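Local coordinates for MutT/nudix family protein (Streptococcus pneumoniae, PDB 4HFQ), which hydrolyses UDP-linked precursors of peptidoglycan biosynthesis as a UDP-X diphosphatase of the Nudix family, at residues 112-115 with 116-120; 158-161 with 162-165; 181-184 with 185-188; 102-106 with 107-111. All coordinates share one frame; numbering follows the deposited sequence.

Contact 1. Residues 112-115 with 116-120. With SO4 (sulfate ion), chain H.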
loop_
_atom_site.group_PDB
_atom_site.type_symbol
_atom_site.label_atom_id
_atom_site.label_comp_id
_atom_site.label_asym_id
_atom_site.label_seq_id
_atom_site.Cartn_x
_atom_site.Cartn_y
_atom_site.Cartn_z
ATOM N N LYS A 112 -8.181 -15.179 10.959
ATOM C CA LYS A 112 -8.374 -16.325 10.076
ATOM C C LYS A 112 -7.030 -17.000 9.805
ATOM O O LYS A 112 -6.897 -18.231 9.943
ATOM C CB LYS A 112 -9.054 -15.884 8.771
ATOM C CG LYS A 112 -9.223 -16.988 7.733
ATOM C CD LYS A 112 -9.983 -16.454 6.523
ATOM C CE LYS A 112 -10.310 -17.544 5.515
ATOM N NZ LYS A 112 -9.106 -17.890 4.729
ATOM N N GLU A 113 -6.015 -16.212 9.476
ATOM C CA GLU A 113 -4.705 -16.764 9.157
ATOM C C GLU A 113 -4.027 -17.361 10.378
ATOM O O GLU A 113 -3.428 -18.435 10.275
ATOM C CB GLU A 113 -3.850 -15.752 8.401
ATOM C CG GLU A 113 -4.585 -15.422 7.110
ATOM C CD GLU A 113 -3.958 -14.356 6.259
ATOM O OE1 GLU A 113 -2.835 -13.936 6.553
ATOM O OE2 GLU A 113 -4.608 -13.943 5.275
ATOM N N ILE A 114 -4.166 -16.736 11.542
ATOM C CA ILE A 114 -3.661 -17.358 12.779
ATOM C C ILE A 114 -4.297 -18.746 12.980
ATOM O O ILE A 114 -3.597 -19.729 13.260
ATOM C CB ILE A 114 -3.934 -16.494 14.005
ATOM C CG1 ILE A 114 -3.076 -15.220 13.984
ATOM C CG2 ILE A 114 -3.648 -17.294 15.292
ATOM C CD1 ILE A 114 -3.583 -14.182 14.965
ATOM N N GLU A 115 -5.611 -18.853 12.822
ATOM C CA GLU A 115 -6.258 -20.147 13.085
ATOM C C GLU A 115 -5.811 -21.192 12.069
ATOM O O GLU A 115 -5.505 -22.336 12.435
ATOM C CB GLU A 115 -7.785 -20.027 13.099
ATOM C CG GLU A 115 -8.475 -21.299 13.607
ATOM C CD GLU A 115 -9.955 -21.113 13.891
ATOM O OE1 GLU A 115 -10.478 -20.009 13.689
ATOM O OE2 GLU A 115 -10.615 -22.087 14.308
ATOM N N GLU A 116 -5.765 -20.814 10.797
ATOM C CA GLU A 116 -5.406 -21.735 9.723
ATOM C C GLU A 116 -3.976 -22.228 9.836
ATOM O O GLU A 116 -3.693 -23.399 9.566
ATOM C CB GLU A 116 -5.637 -21.084 8.351
ATOM C CG GLU A 116 -7.106 -20.883 8.021
ATOM C CD GLU A 116 -7.350 -20.078 6.754
ATOM O OE1 GLU A 116 -6.441 -19.376 6.267
ATOM O OE2 GLU A 116 -8.482 -20.154 6.247
ATOM N N GLU A 117 -3.074 -21.353 10.256
ATOM C CA GLU A 117 -1.656 -21.663 10.307
ATOM C C GLU A 117 -1.239 -22.265 11.648
ATOM O O GLU A 117 -0.478 -23.240 11.674
ATOM C CB GLU A 117 -0.840 -20.391 10.039
ATOM C CG GLU A 117 -0.945 -19.933 8.595
ATOM C CD GLU A 117 -0.388 -18.555 8.352
ATOM O OE1 GLU A 117 0.439 -18.060 9.145
ATOM O OE2 GLU A 117 -0.808 -17.970 7.319
ATOM N N THR A 118 -1.711 -21.690 12.752
ATOM C CA THR A 118 -1.217 -22.099 14.072
ATOM C C THR A 118 -2.110 -23.114 14.776
ATOM O O THR A 118 -1.646 -23.783 15.714
ATOM C CB THR A 118 -1.043 -20.925 15.037
ATOM O OG1 THR A 118 -2.326 -20.466 15.459
ATOM C CG2 THR A 118 -0.259 -19.762 14.402
ATOM N N GLY A 119 -3.374 -23.201 14.370
ATOM C CA GLY A 119 -4.345 -24.094 15.004
ATOM C C GLY A 119 -5.053 -23.450 16.182
ATOM O O GLY A 119 -5.817 -24.123 16.886
ATOM N N PHE A 120 -4.802 -22.163 16.413
ATOM C CA PHE A 120 -5.377 -21.467 17.565
ATOM C C PHE A 120 -6.363 -20.360 17.227
ATOM O O PHE A 120 -6.171 -19.601 16.264
ATOM C CB PHE A 120 -4.273 -20.863 18.415
ATOM C CG PHE A 120 -3.492 -21.878 19.196
ATOM C CD1 PHE A 120 -2.426 -22.547 18.616
ATOM C CD2 PHE A 120 -3.827 -22.160 20.515
ATOM C CE1 PHE A 120 -1.706 -23.491 19.332
ATOM C CE2 PHE A 120 -3.107 -23.105 21.242
ATOM C CZ PHE A 120 -2.045 -23.764 20.647
HETATM S S SO4 H . -12.183 -18.296 2.111
HETATM O O1 SO4 H . -12.216 -18.544 0.654
HETATM O O2 SO4 H . -11.319 -19.316 2.763
HETATM O O3 SO4 H . -11.621 -16.949 2.338
HETATM O O4 SO4 H . -13.544 -18.403 2.665
HETATM O O HOH W 1 -9.163 -23.847 16.148
#
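Glu116 lies one helical turn beyond Lys112 and turns its side chain back to meet it. Its CG is anti to the carbonyl carbon (chi1 -69°) and the chain beyond is extended. Glu116 CB passes 3.5 Å from Lys112 O. Glu116 CG comes closer, 3.3 Å from Lys112 O. Glu116 CD lies 3.5 Å from Lys112 NZ. At the tip, Glu116 OE2 forms a salt bridge with Lys112 NZ, 2.8 Å away. The ammonium comes from the syn side of OE2, 23° out of the carboxylate plane. Glu116 OE1 stays 3.4 Å from Lys112 NZ. Lys112 NZ makes a weak hydrogen bond to a sulfate.

At the helix end, Ile114 O accepts two bonds from Thr118. Thr118 N and OG1 reach it from opposite faces of the carbonyl plane, with Thr118 OG1 2.6 Å from Ile114 O. Thr118 OG1 accepts from Phe120 N at 3.1 Å, an ST turn. Gly119, with positive phi, ends the helix.

The sequence KEIEEETGF resembles the end of the Nudix box, with Lys112 where the consensus has arginine and Phe120 where it has an aliphatic residue. Ile114 packs on strands 69-78 and 143-153. Glu117 OE1 bonds Gly97 N, and Thr118 touches Pro96 of strand 93-99.

Contact 2. Residues 158-161 with 162-165; sequences QENQ and EIAD
An Asx turn leads the chain out of the loop after strand 143-153 and into strand 163-170. Asn160 is its first residue and reaches forward to two backbone N-H groups. Asn160 OD1 accepts from Glu162 N at 2.9 Å, the bond that defines the turn, and from Ile163 N at 2.8 Å. The two donors come from opposite faces of the amide plane, both tilted from it. The bond from Ile163 is the straighter, 156° at the hydrogen against 135° for that from Glu162. Asn160 CG stands between its own backbone N and carbonyl carbon (chi1 61°), and this folds the amide over the turn.

The main chain of Asn160 adds a bond of its own: Asn160 N donates to Ile163 O at 3.0 Å. One residue thus grips the turn with its main chain and its side chain together, and the two hydrogen bonds to OD1 probably hold the amide in place. Glu162 CB rests 3.5 Å from Asn160 OD1. Glu159 adds a looser touch with its extended chain: Glu159 CG lies 3.5 Å from Ile163 O and 3.7 Å from Ala164 O.

The contact is at the surface, but Ile163 is buried and packs on Val85 of strand 81-87. Ala164 and Asp165 both face Arg86 of that strand, a classic beta bulge, and the chain turns a corner at Ala164. On the helix side, Asn160 ND2 makes a weak hydrogen bond to Glu116 O, near the end of helix 106-118.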
loop_
_atom_site.group_PDB
_atom_site.type_symbol
_atom_site.label_atom_id
_atom_site.label_comp_id
_atom_site.label_asym_id
_atom_site.label_seq_id
_atom_site.Cartn_x
_atom_site.Cartn_y
_atom_site.Cartn_z
ATOM N N GLN A 158 -1.046 -28.157 14.823
ATOM C CA GLN A 158 -0.843 -29.400 14.100
ATOM C C GLN A 158 -0.230 -29.043 12.763
ATOM O O GLN A 158 -0.725 -28.163 12.050
ATOM C CB GLN A 158 -2.161 -30.159 13.899
ATOM C CG GLN A 158 -2.804 -30.673 15.187
ATOM C CD GLN A 158 -4.006 -31.568 14.936
ATOM O OE1 GLN A 158 -4.563 -31.603 13.832
ATOM N NE2 GLN A 158 -4.416 -32.302 15.966
ATOM N N GLU A 159 0.868 -29.713 12.433
ATOM C CA GLU A 159 1.454 -29.603 11.111
ATOM C C GLU A 159 0.363 -29.799 10.051
ATOM O O GLU A 159 -0.475 -30.690 10.172
ATOM C CB GLU A 159 2.560 -30.645 10.951
ATOM C CG GLU A 159 3.231 -30.604 9.596
ATOM C CD GLU A 159 4.263 -31.699 9.397
ATOM O OE1 GLU A 159 4.474 -32.527 10.315
ATOM O OE2 GLU A 159 4.859 -31.729 8.307
ATOM N N ASN A 160 0.359 -28.958 9.024
ATOM C CA ASN A 160 -0.633 -29.067 7.960
ATOM C C ASN A 160 -0.024 -28.780 6.588
ATOM O O ASN A 160 1.200 -28.654 6.466
ATOM C CB ASN A 160 -1.883 -28.201 8.253
ATOM C CG ASN A 160 -1.575 -26.713 8.364
ATOM O OD1 ASN A 160 -0.750 -26.168 7.635
ATOM N ND2 ASN A 160 -2.287 -26.041 9.266
ATOM N N GLN A 161 -0.862 -28.674 5.560
ATOM C CA GLN A 161 -0.359 -28.539 4.197
ATOM C C GLN A 161 0.378 -27.211 3.984
ATOM O O GLN A 161 1.247 -27.095 3.113
ATOM C CB GLN A 161 -1.482 -28.763 3.175
ATOM C CG GLN A 161 -1.735 -30.245 2.904
ATOM C CD GLN A 161 -3.144 -30.565 2.424
ATOM O OE1 GLN A 161 -3.924 -29.677 2.068
ATOM N NE2 GLN A 161 -3.476 -31.855 2.412
ATOM N N GLU A 162 0.053 -26.225 4.815
ATOM C CA GLU A 162 0.682 -24.913 4.738
ATOM C C GLU A 162 1.916 -24.763 5.639
ATOM O O GLU A 162 2.925 -24.205 5.207
ATOM C CB GLU A 162 -0.344 -23.820 5.054
ATOM C CG GLU A 162 0.231 -22.421 4.930
ATOM C CD GLU A 162 -0.719 -21.302 5.327
ATOM O OE1 GLU A 162 -1.882 -21.551 5.750
ATOM O OE2 GLU A 162 -0.273 -20.143 5.203
ATOM N N ILE A 163 1.811 -25.244 6.877
ATOM C CA ILE A 163 2.807 -24.965 7.914
ATOM C C ILE A 163 3.473 -26.247 8.429
ATOM O O ILE A 163 2.791 -27.174 8.889
ATOM C CB ILE A 163 2.180 -24.189 9.105
ATOM C CG1 ILE A 163 1.524 -22.877 8.634
ATOM C CG2 ILE A 163 3.195 -23.959 10.224
ATOM C CD1 ILE A 163 2.466 -21.830 8.068
ATOM N N ALA A 164 4.805 -26.269 8.343
ATOM C CA ALA A 164 5.610 -27.407 8.822
ATOM C C ALA A 164 5.865 -27.365 10.321
ATOM O O ALA A 164 5.897 -28.407 10.974
ATOM C CB ALA A 164 6.936 -27.464 8.082
ATOM N N ASP A 165 6.072 -26.179 10.879
ATOM C CA ASP A 165 6.461 -26.073 12.283
ATOM C C ASP A 165 6.089 -24.719 12.855
ATOM O O ASP A 165 5.924 -23.739 12.115
ATOM C CB ASP A 165 7.972 -26.340 12.441
ATOM C CG ASP A 165 8.361 -26.815 13.849
ATOM O OD1 ASP A 165 7.484 -27.085 14.689
ATOM O OD2 ASP A 165 9.584 -26.899 14.106
#

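Contact 3. Residues 181-184 with 185-188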
loop_
_atom_site.group_PDB
_atom_site.type_symbol
_atom_site.label_atom_id
_atom_site.label_comp_id
_atom_site.label_asym_id
_atom_site.label_seq_id
_atom_site.Cartn_x
_atom_site.Cartn_y
_atom_site.Cartn_z
ATOM N N ARG A 181 8.968 -11.690 4.115
ATOM C CA ARG A 181 7.803 -11.666 5.013
ATOM C C ARG A 181 8.032 -10.916 6.312
ATOM O O ARG A 181 7.121 -10.231 6.802
ATOM C CB ARG A 181 7.330 -13.089 5.321
ATOM C CG ARG A 181 6.930 -13.841 4.072
ATOM C CD ARG A 181 6.604 -15.294 4.341
ATOM N NE ARG A 181 6.514 -15.974 3.059
ATOM C CZ ARG A 181 6.647 -17.279 2.879
ATOM N NH1 ARG A 181 6.837 -18.075 3.917
ATOM N NH2 ARG A 181 6.555 -17.795 1.657
ATOM N N ILE A 182 9.238 -11.022 6.874
ATOM C CA ILE A 182 9.595 -10.286 8.074
ATOM C C ILE A 182 11.106 -10.277 8.196
ATOM O O ILE A 182 11.755 -11.277 7.862
ATOM C CB ILE A 182 8.928 -10.875 9.360
ATOM C CG1 ILE A 182 8.797 -9.804 10.449
ATOM C CG2 ILE A 182 9.654 -12.140 9.855
ATOM C CD1 ILE A 182 7.797 -8.693 10.149
ATOM N N THR A 183 11.650 -9.158 8.647
ATOM C CA THR A 183 13.103 -9.058 8.835
ATOM C C THR A 183 13.459 -8.937 10.314
ATOM O O THR A 183 12.625 -8.574 11.153
ATOM C CB THR A 183 13.727 -7.862 8.081
ATOM O OG1 THR A 183 13.328 -6.640 8.708
ATOM C CG2 THR A 183 13.324 -7.834 6.601
ATOM N N LYS A 184 14.737 -9.148 10.628
ATOM C CA LYS A 184 15.210 -8.992 11.997
ATOM C C LYS A 184 15.010 -7.563 12.495
ATOM O O LYS A 184 14.600 -7.335 13.647
ATOM C CB LYS A 184 16.683 -9.405 12.083
ATOM C CG LYS A 184 17.262 -9.284 13.484
ATOM C CD LYS A 184 18.650 -9.917 13.552
ATOM C CE LYS A 184 19.275 -9.692 14.911
ATOM N NZ LYS A 184 20.502 -10.534 15.023
ATOM N N GLU A 185 15.273 -6.593 11.623
ATOM C CA GLU A 185 15.076 -5.215 11.995
ATOM C C GLU A 185 13.610 -4.948 12.361
ATOM O O GLU A 185 13.328 -4.255 13.330
ATOM C CB GLU A 185 15.514 -4.283 10.865
ATOM C CG GLU A 185 15.432 -2.831 11.266
ATOM C CD GLU A 185 15.768 -1.866 10.152
ATOM O OE1 GLU A 185 15.957 -2.291 8.993
ATOM O OE2 GLU A 185 15.832 -0.652 10.449
ATOM N N GLN A 186 12.683 -5.500 11.583
ATOM C CA GLN A 186 11.279 -5.310 11.892
ATOM C C GLN A 186 10.931 -5.960 13.229
ATOM O O GLN A 186 10.215 -5.348 14.021
ATOM C CB GLN A 186 10.410 -5.879 10.773
ATOM C CG GLN A 186 10.402 -5.028 9.503
ATOM C CD GLN A 186 9.745 -5.710 8.325
ATOM O OE1 GLN A 186 9.837 -6.922 8.142
ATOM N NE2 GLN A 186 9.021 -4.905 7.503
ATOM N N ILE A 187 11.430 -7.186 13.461
ATOM C CA ILE A 187 11.165 -7.878 14.724
ATOM C C ILE A 187 11.684 -7.055 15.904
ATOM O O ILE A 187 11.016 -6.929 16.930
ATOM C CB ILE A 187 11.724 -9.311 14.708
ATOM C CG1 ILE A 187 10.858 -10.153 13.755
ATOM C CG2 ILE A 187 11.728 -9.908 16.120
ATOM C CD1 ILE A 187 11.380 -11.537 13.460
ATOM N N GLU A 188 12.865 -6.463 15.744
ATOM C CA GLU A 188 13.424 -5.644 16.813
ATOM C C GLU A 188 12.602 -4.382 17.080
ATOM O O GLU A 188 12.376 -4.021 18.243
ATOM C CB GLU A 188 14.902 -5.346 16.540
ATOM C CG GLU A 188 15.758 -6.605 16.710
ATOM C CD GLU A 188 17.222 -6.446 16.328
ATOM O OE1 GLU A 188 17.578 -5.457 15.668
ATOM O OE2 GLU A 188 18.021 -7.344 16.694
#
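Thr183 and Gln186 form a capping box at the start of helix 184-194. Thr183 is the N-cap. Thr183 OG1 lies between the backbone N and the carbonyl carbon (chi1 70°), and from there Thr183 OG1 accepts from Gln186 N at 3.2 Å. The return bond runs from Thr183 N to Gln186 OE1 at 2.9 Å. Gln186 CG is anti to its carbonyl carbon (chi1 -74°) and the chain then runs extended, back over the helix start. On the way Gln186 CG passes 3.4 Å from Thr183 OG1. Gln186 NE2 has a partner outside, Gln137 OE1.

Ile182, just before the cap, lays its CD1 3.4 Å from Gln186 OE1. Ile182 CG1 meets Ile187 CG1 at 3.9 Å, and the two side chains cross at about a right angle. Ile187 also packs on Trp75, Leu174 and Leu177. Lys184 and Glu188 point outward together and cross at a slant. Their closest approach is Lys184 CE to Glu188 OE2, 3.2 Å. Lys184 NZ remains 4.4 Å from Glu188 OE2, too far for a salt bridge.

The chemistry follows the faces of the helix. Apolar groups meet on the inside and charged chains lie outside. Between them the box gives partners to two N-H groups, one before the helix and one in its first turn. The Lys184 and Glu188 charges probably attract only loosely.

Contact 4. Residues 102-106 with 107-111; sequences VGYSP and TENIL. With SO4 (sulfate ion), chain H.
Two first torsions bring Ser105 and Glu108 together. Ser105 OG sits between its backbone N and carbonyl carbon (chi1 78°), which brings it to Glu108 N at 3.0 Å. Glu108 CG is anti to its carbonyl carbon (chi1 -73°). This torsion carries the extended chain back toward Ser105. Glu108 OE1 accepts from Ser105 N at 2.9 Å in an almost straight bond. That N-H comes from above the carboxylate plane, 43° out of it. The pair is a capping box, with Ser105 as N-cap of helix 106-118.

Asn109 binds the carbonyl of the N-cap residue. Asn109 N bonds Ser105 O at 2.8 Å, and its ND2 adds a weak bond to the same oxygen. The amide also packs on Tyr104, with Asn109 ND2 3.6 Å from Tyr104 CB. Asn109 OD1 accepts from Glu101 N. At the far end of the ring, Tyr104 OH bonds O4 of the sulfate at 3.0 Å, while sulfate O3 lies in plane at the ring edge.

The loop side faces the second subunit: Gln142 of that subunit bonds Gly103 N and Tyr104 O. Pro106 and Ile110 pack on Phe148 of strand 143-153, and Ile110 also on Val72 and Ala74 of strand 69-78.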
loop_
_atom_site.group_PDB
_atom_site.type_symbol
_atom_site.label_atom_id
_atom_site.label_comp_id
_atom_site.label_asym_id
_atom_site.label_seq_id
_atom_site.Cartn_x
_atom_site.Cartn_y
_atom_site.Cartn_z
ATOM N N VAL A 102 -9.919 -10.528 0.221
ATOM C CA VAL A 102 -11.149 -9.803 0.022
ATOM C C VAL A 102 -12.309 -10.541 0.686
ATOM O O VAL A 102 -12.438 -11.771 0.573
ATOM C CB VAL A 102 -11.415 -9.653 -1.496
ATOM C CG1 VAL A 102 -12.833 -9.152 -1.760
ATOM C CG2 VAL A 102 -10.366 -8.734 -2.117
ATOM N N GLY A 103 -13.169 -9.793 1.375
ATOM C CA GLY A 103 -14.321 -10.366 2.057
ATOM C C GLY A 103 -14.203 -10.451 3.563
ATOM O O GLY A 103 -15.159 -10.790 4.251
ATOM N N TYR A 104 -13.007 -10.143 4.063
ATOM C CA TYR A 104 -12.725 -10.093 5.504
ATOM C C TYR A 104 -12.143 -8.744 5.839
ATOM O O TYR A 104 -11.445 -8.161 5.015
ATOM C CB TYR A 104 -11.715 -11.177 5.924
ATOM C CG TYR A 104 -12.212 -12.588 5.694
ATOM C CD1 TYR A 104 -13.021 -13.226 6.634
ATOM C CD2 TYR A 104 -11.914 -13.267 4.518
ATOM C CE1 TYR A 104 -13.504 -14.527 6.407
ATOM C CE2 TYR A 104 -12.374 -14.564 4.298
ATOM C CZ TYR A 104 -13.163 -15.170 5.236
ATOM O OH TYR A 104 -13.637 -16.461 4.999
ATOM N N SER A 105 -12.375 -8.289 7.072
ATOM C CA SER A 105 -11.773 -7.028 7.552
ATOM C C SER A 105 -10.294 -7.269 7.881
ATOM O O SER A 105 -9.822 -8.395 7.842
ATOM C CB SER A 105 -12.506 -6.546 8.799
ATOM O OG SER A 105 -12.073 -7.314 9.925
ATOM N N PRO A 106 -9.537 -6.207 8.194
ATOM C CA PRO A 106 -8.130 -6.460 8.473
ATOM C C PRO A 106 -7.928 -7.335 9.710
ATOM O O PRO A 106 -7.127 -8.263 9.646
ATOM C CB PRO A 106 -7.552 -5.045 8.655
ATOM C CG PRO A 106 -8.426 -4.206 7.741
ATOM C CD PRO A 106 -9.804 -4.774 7.939
ATOM N N THR A 107 -8.688 -7.090 10.775
ATOM C CA THR A 107 -8.537 -7.958 11.944
ATOM C C THR A 107 -9.083 -9.359 11.668
ATOM O O THR A 107 -8.513 -10.347 12.125
ATOM C CB THR A 107 -9.140 -7.366 13.230
ATOM O OG1 THR A 107 -10.565 -7.255 13.101
ATOM C CG2 THR A 107 -8.507 -6.010 13.575
ATOM N N GLU A 108 -10.184 -9.458 10.917
ATOM C CA GLU A 108 -10.720 -10.779 10.581
ATOM C C GLU A 108 -9.705 -11.570 9.764
ATOM O O GLU A 108 -9.540 -12.779 9.956
ATOM C CB GLU A 108 -12.037 -10.667 9.824
ATOM C CG GLU A 108 -13.190 -10.238 10.706
ATOM C CD GLU A 108 -14.377 -9.705 9.935
ATOM O OE1 GLU A 108 -14.361 -9.653 8.678
ATOM O OE2 GLU A 108 -15.359 -9.309 10.626
ATOM N N ASN A 109 -8.995 -10.897 8.865
ATOM C CA ASN A 109 -7.964 -11.557 8.076
ATOM C C ASN A 109 -6.856 -12.136 8.942
ATOM O O ASN A 109 -6.482 -13.293 8.756
ATOM C CB ASN A 109 -7.389 -10.582 7.045
ATOM C CG ASN A 109 -8.040 -10.723 5.686
ATOM O OD1 ASN A 109 -8.041 -11.799 5.119
ATOM N ND2 ASN A 109 -8.583 -9.624 5.147
ATOM N N ILE A 110 -6.354 -11.376 9.916
ATOM C CA ILE A 110 -5.261 -11.920 10.721
ATOM C C ILE A 110 -5.754 -13.054 11.618
ATOM O O ILE A 110 -5.043 -14.033 11.789
ATOM C CB ILE A 110 -4.427 -10.853 11.489
ATOM C CG1 ILE A 110 -3.116 -11.470 12.007
ATOM C CG2 ILE A 110 -5.200 -10.224 12.649
ATOM C CD1 ILE A 110 -2.292 -12.204 10.959
ATOM N N LEU A 111 -6.967 -12.943 12.155
ATOM C CA LEU A 111 -7.489 -14.027 12.988
ATOM C C LEU A 111 -7.684 -15.306 12.182
ATOM O O LEU A 111 -7.391 -16.408 12.684
ATOM C CB LEU A 111 -8.792 -13.619 13.670
ATOM C CG LEU A 111 -8.576 -12.495 14.684
ATOM C CD1 LEU A 111 -9.907 -12.036 15.268
ATOM C CD2 LEU A 111 -7.607 -12.913 15.790
HETATM S S SO4 H . -12.183 -18.296 2.111
HETATM O O1 SO4 H . -12.216 -18.544 0.654
HETATM O O2 SO4 H . -11.319 -19.316 2.763
HETATM O O3 SO4 H . -11.621 -16.949 2.338
HETATM O O4 SO4 H . -13.544 -18.403 2.665
#

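Overall arrangement
Contacts 4 and 1 hold the two ends of helix 106-118, the Nudix helix. Contact 4 caps its start; contact 1 covers its last turns. Both reach the same sulfate. Contacts 1, 3 and 4 are partly buried, while contact 2 is a surface turn. It touches contact 1 through Asn160 and Glu116, and through the close carboxylates of Glu162 and Glu117. Contact 3 stands apart, its centre about 21 or 22 Å from those of the others. It begins helix 184-194 with the same capping box as contact 4, but with threonine and glutamine instead of serine and glutamate. Of the four, only contact 1 has a salt bridge between its segments.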